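PDB 3SC4: short chain dehydrogenase (A0QTM2 homolog) from Mycobacterium thermoresistibile, which probably catalyses an NAD(P)-dependent oxidation or reduction, as a member of the Rossmann-fold short-chain dehydrogenase family. Local coordinates for residues L244-S258 and W273-P285. Numbering follows the deposited sequence.
Sequences LCEDVLLESGVTDLS and WVDSPNPPGYTGP
The C-terminal tail of this Rossmann-fold enzyme folds back over helix 245-252, which follows the last strand of the parallel sheet, and over the loop leaving that helix; Pro-279, Tyr-282 and Pro-285 carry most of the tail's share. The Pro-279 ring sits among Glu-246, Asp-247, Leu-250 and Leu-257: Leu-250 CD1 points at its CG corner, 3.4 Å from Pro-279 CG, while Pro-279 CD packs 3.7 Å from Glu-246 CB. A type II turn from Pro-279 to Tyr-282, with Gly-281 at positive phi, then brings the tyrosine round. With CG anti to the backbone N (chi1 172°), the Tyr-282 ring reaches back to the loop, where Leu-257 CD1 lies over one face in a CH-pi contact, 3.8 Å from the centroid. Gly-284 N covers the opposite face, and Thr-255 O lies in plane at the edge, 3.4 Å from Tyr-282 CE1. The phenol oxygen works both ways: Tyr-282 OH accepts from Leu-257 N at 3.1 Å (N-H...O angle 148°) and donates to a lone pair of Pro-285 O at 2.8 Å. At the tail's end, Pro-285 CG rests 3.3 Å from Asp-256 OD1, the acceptor of an Asx turn to Ser-258 N. From outside both segments, Arg-197 bridges Asp-247 to Ser-276 O, and Arg-219 bridges Glu-246 to Asn-278 OD1. Apolar packing, hydroxyl relay and arginine bridges together fix the tail on the helix and its exit loop.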
loop_
_atom_site.group_PDB
_atom_site.type_symbol
_atom_site.label_atom_id
_atom_site.label_comp_id
_atom_site.label_asym_id
_atom_site.label_seq_id
_atom_site.Cartn_x
_atom_site.Cartn_y
_atom_site.Cartn_z
ATOM N N LEU B 244 0.403 -16.895 -10.004
ATOM C CA LEU B 244 1.632 -17.584 -9.614
ATOM C C LEU B 244 2.304 -18.242 -10.839
ATOM O O LEU B 244 1.625 -18.855 -11.635
ATOM C CB LEU B 244 1.293 -18.666 -8.592
ATOM C CG LEU B 244 0.809 -18.177 -7.228
ATOM C CD1 LEU B 244 0.391 -19.352 -6.328
ATOM C CD2 LEU B 244 1.888 -17.350 -6.578
ATOM N N CYS B 245 3.629 -18.157 -10.976
ATOM C CA CYS B 245 4.282 -18.630 -12.196
ATOM C C CYS B 245 3.947 -20.099 -12.532
ATOM O O CYS B 245 3.421 -20.416 -13.602
ATOM C CB CYS B 245 5.796 -18.458 -12.093
ATOM S SG CYS B 245 6.322 -16.722 -12.031
ATOM N N GLU B 246 4.243 -20.985 -11.597
ATOM C CA GLU B 246 4.067 -22.396 -11.832
ATOM C C GLU B 246 2.618 -22.727 -12.236
ATOM O O GLU B 246 2.387 -23.468 -13.193
ATOM C CB GLU B 246 4.488 -23.183 -10.599
ATOM C CG GLU B 246 5.992 -23.211 -10.374
ATOM C CD GLU B 246 6.511 -22.035 -9.563
ATOM O OE1 GLU B 246 5.895 -20.939 -9.597
ATOM O OE2 GLU B 246 7.569 -22.211 -8.916
ATOM N N ASP B 247 1.652 -22.136 -11.549
ATOM C CA ASP B 247 0.244 -22.350 -11.890
ATOM C C ASP B 247 -0.061 -21.917 -13.333
ATOM O O ASP B 247 -0.738 -22.616 -14.073
ATOM C CB ASP B 247 -0.678 -21.626 -10.899
ATOM C CG ASP B 247 -0.399 -22.007 -9.467
ATOM O OD1 ASP B 247 0.787 -22.100 -9.094
ATOM O OD2 ASP B 247 -1.351 -22.213 -8.691
ATOM N N VAL B 248 0.439 -20.756 -13.722
ATOM C CA VAL B 248 0.215 -20.245 -15.062
ATOM C C VAL B 248 0.782 -21.225 -16.080
ATOM O O VAL B 248 0.146 -21.518 -17.118
ATOM C CB VAL B 248 0.855 -18.854 -15.223
ATOM C CG1 VAL B 248 0.943 -18.452 -16.686
ATOM C CG2 VAL B 248 0.056 -17.851 -14.436
ATOM N N LEU B 249 1.962 -21.750 -15.767
ATOM C CA LEU B 249 2.638 -22.659 -16.673
ATOM C C LEU B 249 1.873 -23.977 -16.868
ATOM O O LEU B 249 1.691 -24.396 -17.997
ATOM C CB LEU B 249 4.088 -22.880 -16.237
ATOM C CG LEU B 249 4.988 -21.652 -16.542
ATOM C CD1 LEU B 249 6.283 -21.711 -15.745
ATOM C CD2 LEU B 249 5.286 -21.487 -18.059
ATOM N N LEU B 250 1.394 -24.610 -15.794
ATOM C CA LEU B 250 0.562 -25.831 -15.922
ATOM C C LEU B 250 -0.710 -25.598 -16.703
ATOM O O LEU B 250 -1.111 -26.446 -17.479
ATOM C CB LEU B 250 0.149 -26.388 -14.552
ATOM C CG LEU B 250 1.280 -26.971 -13.737
ATOM C CD1 LEU B 250 0.755 -27.494 -12.407
ATOM C CD2 LEU B 250 1.971 -28.069 -14.511
ATOM N N GLU B 251 -1.356 -24.461 -16.473
ATOM C CA GLU B 251 -2.601 -24.121 -17.153
ATOM C C GLU B 251 -2.361 -23.975 -18.666
ATOM O O GLU B 251 -3.277 -24.187 -19.467
ATOM C CB GLU B 251 -3.234 -22.859 -16.514
ATOM C CG GLU B 251 -3.926 -23.166 -15.148
ATOM C CD GLU B 251 -4.025 -21.987 -14.152
ATOM O OE1 GLU B 251 -3.728 -20.815 -14.508
ATOM O OE2 GLU B 251 -4.406 -22.252 -12.981
ATOM N N SER B 252 -1.118 -23.631 -19.039
ATOM C CA SER B 252 -0.714 -23.401 -20.435
ATOM C C SER B 252 -0.291 -24.653 -21.194
ATOM O O SER B 252 -0.265 -24.639 -22.428
ATOM C CB SER B 252 0.443 -22.406 -20.508
ATOM O OG SER B 252 1.681 -23.026 -20.217
ATOM N N GLY B 253 0.068 -25.708 -20.456
ATOM C CA GLY B 253 0.416 -27.016 -21.038
ATOM C C GLY B 253 1.759 -27.591 -20.620
ATOM O O GLY B 253 2.090 -28.718 -20.966
ATOM N N VAL B 254 2.555 -26.827 -19.891
ATOM C CA VAL B 254 3.775 -27.366 -19.331
ATOM C C VAL B 254 3.406 -28.482 -18.342
ATOM O O VAL B 254 2.576 -28.272 -17.462
ATOM C CB VAL B 254 4.592 -26.271 -18.638
ATOM C CG1 VAL B 254 5.824 -26.872 -17.961
ATOM C CG2 VAL B 254 4.990 -25.182 -19.650
ATOM N N THR B 255 3.974 -29.683 -18.507
ATOM C CA THR B 255 3.691 -30.767 -17.559
ATOM C C THR B 255 4.835 -31.012 -16.595
ATOM O O THR B 255 4.619 -31.474 -15.478
ATOM C CB THR B 255 3.297 -32.084 -18.270
ATOM O OG1 THR B 255 4.360 -32.534 -19.133
ATOM C CG2 THR B 255 1.979 -31.876 -19.063
ATOM N N ASP B 256 6.043 -30.667 -17.014
ATOM C CA ASP B 256 7.248 -30.993 -16.266
ATOM C C ASP B 256 7.882 -29.702 -15.750
ATOM O O ASP B 256 8.637 -29.071 -16.458
ATOM C CB ASP B 256 8.198 -31.748 -17.197
ATOM C CG ASP B 256 9.515 -32.151 -16.526
ATOM O OD1 ASP B 256 9.651 -31.979 -15.296
ATOM O OD2 ASP B 256 10.423 -32.647 -17.238
ATOM N N LEU B 257 7.575 -29.311 -14.521
ATOM C CA LEU B 257 8.184 -28.112 -13.940
ATOM C C LEU B 257 9.662 -28.263 -13.542
ATOM O O LEU B 257 10.309 -27.269 -13.229
ATOM C CB LEU B 257 7.381 -27.641 -12.722
ATOM C CG LEU B 257 5.965 -27.125 -12.977
ATOM C CD1 LEU B 257 5.112 -27.125 -11.685
ATOM C CD2 LEU B 257 6.000 -25.738 -13.641
ATOM N N SER B 258 10.195 -29.486 -13.551
ATOM C CA SER B 258 11.590 -29.729 -13.145
ATOM C C SER B 258 12.597 -28.997 -14.019
ATOM O O SER B 258 13.718 -28.745 -13.589
ATOM C CB SER B 258 11.932 -31.229 -13.172
ATOM O OG SER B 258 11.260 -31.931 -12.145
ATOM N N TRP B 273 4.629 -15.434 0.845
ATOM C CA TRP B 273 3.228 -15.338 0.416
ATOM C C TRP B 273 2.741 -16.553 -0.364
ATOM O O TRP B 273 1.744 -16.483 -1.046
ATOM C CB TRP B 273 2.934 -13.995 -0.334
ATOM C CG TRP B 273 3.218 -12.832 0.548
ATOM C CD1 TRP B 273 2.591 -12.551 1.717
ATOM C CD2 TRP B 273 4.235 -11.829 0.386
ATOM N NE1 TRP B 273 3.136 -11.441 2.298
ATOM C CE2 TRP B 273 4.135 -10.956 1.498
ATOM C CE3 TRP B 273 5.193 -11.554 -0.600
ATOM C CZ2 TRP B 273 4.981 -9.845 1.673
ATOM C CZ3 TRP B 273 6.045 -10.441 -0.415
ATOM C CH2 TRP B 273 5.914 -9.603 0.721
ATOM N N VAL B 274 3.430 -17.677 -0.212
ATOM C CA VAL B 274 3.089 -18.899 -0.914
ATOM C C VAL B 274 3.125 -20.079 0.042
ATOM O O VAL B 274 4.046 -20.208 0.867
ATOM C CB VAL B 274 4.041 -19.114 -2.096
ATOM C CG1 VAL B 274 3.899 -20.539 -2.664
ATOM C CG2 VAL B 274 3.758 -18.053 -3.165
ATOM N N ASP B 275 2.115 -20.938 -0.061
ATOM C CA ASP B 275 2.015 -22.122 0.828
ATOM C C ASP B 275 2.841 -23.294 0.353
ATOM O O ASP B 275 3.326 -24.054 1.164
ATOM C CB ASP B 275 0.548 -22.601 0.967
ATOM C CG ASP B 275 -0.296 -21.711 1.911
ATOM O OD1 ASP B 275 0.242 -21.319 2.990
ATOM O OD2 ASP B 275 -1.486 -21.431 1.567
ATOM N N SER B 276 2.966 -23.464 -0.960
ATOM C CA SER B 276 3.573 -24.673 -1.529
ATOM C C SER B 276 4.459 -24.370 -2.705
ATOM O O SER B 276 4.152 -23.513 -3.499
ATOM C CB SER B 276 2.483 -25.648 -2.025
ATOM O OG SER B 276 1.548 -25.940 -1.001
ATOM N N PRO B 277 5.541 -25.123 -2.862
ATOM C CA PRO B 277 6.424 -24.883 -4.000
ATOM C C PRO B 277 5.822 -25.248 -5.356
ATOM O O PRO B 277 6.279 -24.736 -6.365
ATOM C CB PRO B 277 7.638 -25.750 -3.683
ATOM C CG PRO B 277 7.091 -26.823 -2.812
ATOM C CD PRO B 277 6.002 -26.244 -2.020
ATOM N N ASN B 278 4.797 -26.097 -5.376
ATOM C CA ASN B 278 4.131 -26.487 -6.624
ATOM C C ASN B 278 2.640 -26.227 -6.578
ATOM O O ASN B 278 2.060 -26.105 -5.501
ATOM C CB ASN B 278 4.383 -27.949 -6.936
ATOM C CG ASN B 278 5.834 -28.230 -7.244
ATOM O OD1 ASN B 278 6.510 -27.438 -7.880
ATOM N ND2 ASN B 278 6.315 -29.370 -6.803
ATOM N N PRO B 279 2.009 -26.118 -7.752
ATOM C CA PRO B 279 0.557 -25.961 -7.733
ATOM C C PRO B 279 -0.146 -27.135 -7.039
ATOM O O PRO B 279 0.434 -28.235 -6.929
ATOM C CB PRO B 279 0.181 -25.883 -9.223
ATOM C CG PRO B 279 1.464 -25.391 -9.889
ATOM C CD PRO B 279 2.567 -26.022 -9.113
ATOM N N PRO B 280 -1.372 -26.896 -6.548
ATOM C CA PRO B 280 -2.155 -27.993 -5.973
ATOM C C PRO B 280 -2.259 -29.159 -6.933
ATOM O O PRO B 280 -2.528 -28.955 -8.118
ATOM C CB PRO B 280 -3.543 -27.382 -5.725
ATOM C CG PRO B 280 -3.388 -25.861 -5.858
ATOM C CD PRO B 280 -1.962 -25.568 -6.277
ATOM N N GLY B 281 -1.986 -30.359 -6.420
ATOM C CA GLY B 281 -2.219 -31.593 -7.155
ATOM C C GLY B 281 -1.209 -31.900 -8.247
ATOM O O GLY B 281 -1.412 -32.825 -9.032
ATOM N N TYR B 282 -0.117 -31.139 -8.284
ATOM C CA TYR B 282 0.942 -31.355 -9.250
ATOM C C TYR B 282 1.670 -32.663 -8.978
ATOM O O TYR B 282 2.138 -32.867 -7.857
ATOM C CB TYR B 282 1.963 -30.231 -9.156
ATOM C CG TYR B 282 3.188 -30.481 -9.992
ATOM C CD1 TYR B 282 3.109 -30.469 -11.372
ATOM C CD2 TYR B 282 4.423 -30.727 -9.394
ATOM C CE1 TYR B 282 4.218 -30.712 -12.147
ATOM C CE2 TYR B 282 5.558 -30.958 -10.158
ATOM C CZ TYR B 282 5.455 -30.947 -11.541
ATOM O OH TYR B 282 6.564 -31.173 -12.318
ATOM N N THR B 283 1.783 -33.505 -10.019
ATOM C CA THR B 283 2.394 -34.845 -9.930
ATOM C C THR B 283 3.639 -35.002 -10.774
ATOM O O THR B 283 4.290 -36.055 -10.745
ATOM C CB THR B 283 1.462 -35.936 -10.469
ATOM O OG1 THR B 283 0.198 -35.875 -9.807
ATOM C CG2 THR B 283 2.090 -37.313 -10.252
ATOM N N GLY B 284 3.959 -33.988 -11.561
ATOM C CA GLY B 284 5.108 -34.078 -12.436
ATOM C C GLY B 284 6.386 -34.255 -11.645
ATOM O O GLY B 284 6.356 -34.342 -10.413
ATOM N N PRO B 285 7.517 -34.335 -12.360
ATOM C CA PRO B 285 8.841 -34.526 -11.740
ATOM C C PRO B 285 9.342 -33.320 -10.910
ATOM O O PRO B 285 8.857 -32.184 -11.013
ATOM C CB PRO B 285 9.779 -34.792 -12.942
ATOM C CG PRO B 285 8.875 -35.007 -14.138
ATOM C CD PRO B 285 7.569 -34.364 -13.836
ATOM O OXT PRO B 285 10.271 -33.469 -10.112
#